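Local coordinates for hypothetical zinc-type alcohol dehydrogenase-like protein in PRE5-FET4 intergenic region (Saccharomyces cerevisiae, PDB 1PIW) that reduces a broad range of aromatic and aliphatic aldehydes to their alcohols with NADPH, as a zinc-dependent medium-chain alcohol dehydrogenase, at residues G184-G189 with Y207-S212. Sequence-based numbering, arbitrary orientation.
Sequences GIVGLG and YVISRS. With NAP (NADP nicotinamide-adenine-dinucleotide phosphate), chain E.
Phosphate oxygen O3X of NADP is gripped from both segments: OG of Ser210 donates to O3X at 2.8 Å, and the backbone N of Leu188 reaches O3X at 3.0 Å, a weak bond because its N-H...O angle is only 132°. Ser210 ends strand 205-210 and Leu188 lies in the turn just after strand 182-186; these adjacent parallel strands of a Rossmann fold are joined through helix 190-202 as a beta-alpha-beta crossover. The serine hydroxyl is directed at the phosphate by a chi1 of -171°, which sets OG anti to the backbone N. Because this phosphate sits on the 2' oxygen of the adenosine ribose, the group that separates NADP from NAD, these donors probably contribute to cofactor preference.

Parallel pairing brings the donors together. Ile185 straddles Val208 on the neighbouring strand: its N bonds to O of Tyr207 at 2.8 Å, nearly straight, while its O accepts from N of Ile209 at 2.6 Å. The last bond, Gly187 N to Ile209 O, has the donor lifted 39° out of the carbonyl plane as the chain leaves the strand for the glycine-rich turn. Gly187, at positive phi, passes close to the ribose and phosphate of the cofactor; Gly189 lies against the ribose and occupies the N-cap position of helix 190-202.

Beyond the strand, Arg211 as modelled has adenine N3A over one guanidinium face, offset toward the rim, but its very close approach to the phosphate makes this detail doubtful. Apolar contacts line both sheet faces. On the face of Val186 and Ile209, CG2 of the valine meets CB of the isoleucine at 3.8 Å. On the face of Ile185 and Val208, Thr196 of helix 190-202 touches Ile185, Leu188 and Val208, and CD1 of Leu188 meets CG1 of Val208 at 4.1 Å as the side chains cross.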
# COMPACT_ATOMS: atom_id res chain seq x y z
N GLY A 184 -11.74 -9.26 -2.56
CA GLY A 184 -11.19 -10.52 -3.03
C GLY A 184 -10.43 -11.27 -1.95
O GLY A 184 -9.67 -10.68 -1.20
N ILE A 185 -10.65 -12.58 -1.88
CA ILE A 185 -9.99 -13.43 -0.89
C ILE A 185 -9.03 -14.44 -1.55
O ILE A 185 -9.45 -15.33 -2.30
CB ILE A 185 -11.03 -14.22 -0.07
CG1 ILE A 185 -12.11 -13.28 0.45
CG2 ILE A 185 -10.36 -14.92 1.08
CD1 ILE A 185 -11.63 -12.30 1.49
N VAL A 186 -7.73 -14.31 -1.29
CA VAL A 186 -6.76 -15.23 -1.85
C VAL A 186 -6.43 -16.32 -0.84
O VAL A 186 -6.01 -16.04 0.27
CB VAL A 186 -5.47 -14.49 -2.31
CG1 VAL A 186 -4.35 -15.47 -2.61
CG2 VAL A 186 -5.78 -13.68 -3.56
N GLY A 187 -6.66 -17.58 -1.24
CA GLY A 187 -6.40 -18.72 -0.38
C GLY A 187 -7.58 -19.10 0.50
O GLY A 187 -7.71 -18.60 1.60
N LEU A 188 -8.45 -20.00 0.02
CA LEU A 188 -9.60 -20.40 0.81
C LEU A 188 -9.28 -21.39 1.93
O LEU A 188 -9.89 -22.45 2.03
CB LEU A 188 -10.69 -20.99 -0.06
CG LEU A 188 -11.96 -21.14 0.78
CD1 LEU A 188 -12.61 -19.78 0.90
CD2 LEU A 188 -12.90 -22.15 0.17
N GLY A 189 -8.33 -21.04 2.77
CA GLY A 189 -8.00 -21.92 3.87
C GLY A 189 -8.87 -21.61 5.06
O GLY A 189 -10.03 -21.23 4.92
N TYR A 207 -15.06 -12.17 -3.98
CA TYR A 207 -14.52 -13.07 -4.98
C TYR A 207 -13.54 -14.00 -4.26
O TYR A 207 -12.67 -13.51 -3.55
CB TYR A 207 -13.76 -12.29 -6.05
CG TYR A 207 -14.60 -11.65 -7.12
CD1 TYR A 207 -15.75 -10.93 -6.80
CD2 TYR A 207 -14.24 -11.72 -8.47
CE1 TYR A 207 -16.52 -10.31 -7.79
CE2 TYR A 207 -14.99 -11.10 -9.47
CZ TYR A 207 -16.13 -10.39 -9.12
OH TYR A 207 -16.88 -9.76 -10.08
N VAL A 208 -13.69 -15.31 -4.40
CA VAL A 208 -12.73 -16.20 -3.76
C VAL A 208 -11.68 -16.44 -4.83
O VAL A 208 -12.01 -16.69 -5.98
CB VAL A 208 -13.36 -17.53 -3.32
CG1 VAL A 208 -12.28 -18.54 -3.00
CG2 VAL A 208 -14.18 -17.31 -2.07
N ILE A 209 -10.41 -16.35 -4.45
CA ILE A 209 -9.35 -16.53 -5.42
C ILE A 209 -8.40 -17.64 -5.02
O ILE A 209 -7.44 -17.43 -4.26
CB ILE A 209 -8.58 -15.21 -5.61
CG1 ILE A 209 -9.56 -14.12 -6.05
CG2 ILE A 209 -7.46 -15.39 -6.63
CD1 ILE A 209 -8.97 -12.73 -6.08
N SER A 210 -8.66 -18.83 -5.55
CA SER A 210 -7.85 -20.01 -5.25
C SER A 210 -7.05 -20.41 -6.47
O SER A 210 -7.20 -19.83 -7.53
CB SER A 210 -8.76 -21.15 -4.81
OG SER A 210 -7.99 -22.22 -4.32
N ARG A 211 -6.20 -21.42 -6.32
CA ARG A 211 -5.41 -21.85 -7.47
C ARG A 211 -6.01 -23.08 -8.17
O ARG A 211 -6.08 -23.11 -9.39
CB ARG A 211 -3.95 -22.08 -7.06
CG ARG A 211 -3.71 -22.63 -5.66
CD ARG A 211 -2.26 -22.40 -5.24
NE ARG A 211 -1.82 -23.32 -4.20
CZ ARG A 211 -2.44 -23.48 -3.03
NH1 ARG A 211 -3.51 -22.76 -2.75
NH2 ARG A 211 -2.00 -24.37 -2.15
N SER A 212 -6.44 -24.08 -7.42
CA SER A 212 -7.05 -25.25 -8.04
C SER A 212 -8.55 -24.97 -8.13
O SER A 212 -9.02 -23.92 -7.68
CB SER A 212 -6.80 -26.51 -7.21
OG SER A 212 -7.91 -26.83 -6.39
PA NAP E . -4.86 -22.85 6.63
O1A NAP E . -3.53 -23.13 7.02
O2A NAP E . -6.12 -23.60 7.07
O5B NAP E . -4.91 -22.81 5.03
C5B NAP E . -3.99 -21.92 4.33
C4B NAP E . -4.65 -21.87 2.94
O4B NAP E . -3.83 -20.96 2.07
C3B NAP E . -4.67 -23.20 2.13
O3B NAP E . -5.92 -23.86 2.40
C2B NAP E . -4.49 -22.73 0.70
O2B NAP E . -5.69 -22.27 0.08
C1B NAP E . -3.47 -21.57 0.83
N9A NAP E . -2.08 -22.10 0.69
C8A NAP E . -1.35 -23.04 1.39
N7A NAP E . -0.12 -23.24 0.94
C5A NAP E . -0.03 -22.37 -0.14
C6A NAP E . 1.04 -22.13 -1.04
N6A NAP E . 2.25 -22.72 -1.03
N1A NAP E . 0.84 -21.18 -2.05
C2A NAP E . -0.38 -20.50 -2.16
N3A NAP E . -1.46 -20.71 -1.30
C4A NAP E . -1.24 -21.66 -0.30
O3 NAP E . -5.23 -21.35 6.94
PN NAP E . -4.79 -20.33 8.03
O1N NAP E . -4.70 -20.96 9.35
O2N NAP E . -5.74 -19.21 7.89
O5D NAP E . -3.35 -19.93 7.56
C5D NAP E . -2.49 -19.33 8.53
C4D NAP E . -1.64 -18.32 7.83
O4D NAP E . -2.07 -17.02 8.30
C3D NAP E . -0.15 -18.46 8.23
O3D NAP E . 0.73 -18.24 7.11
C2D NAP E . 0.00 -17.45 9.34
O2D NAP E . 1.32 -16.99 9.48
C1D NAP E . -0.93 -16.36 8.96
P2B NAP E . -6.06 -22.56 -1.45
O1X NAP E . -5.34 -21.49 -2.25
O2X NAP E . -5.50 -23.92 -1.65
O3X NAP E . -7.54 -22.41 -1.53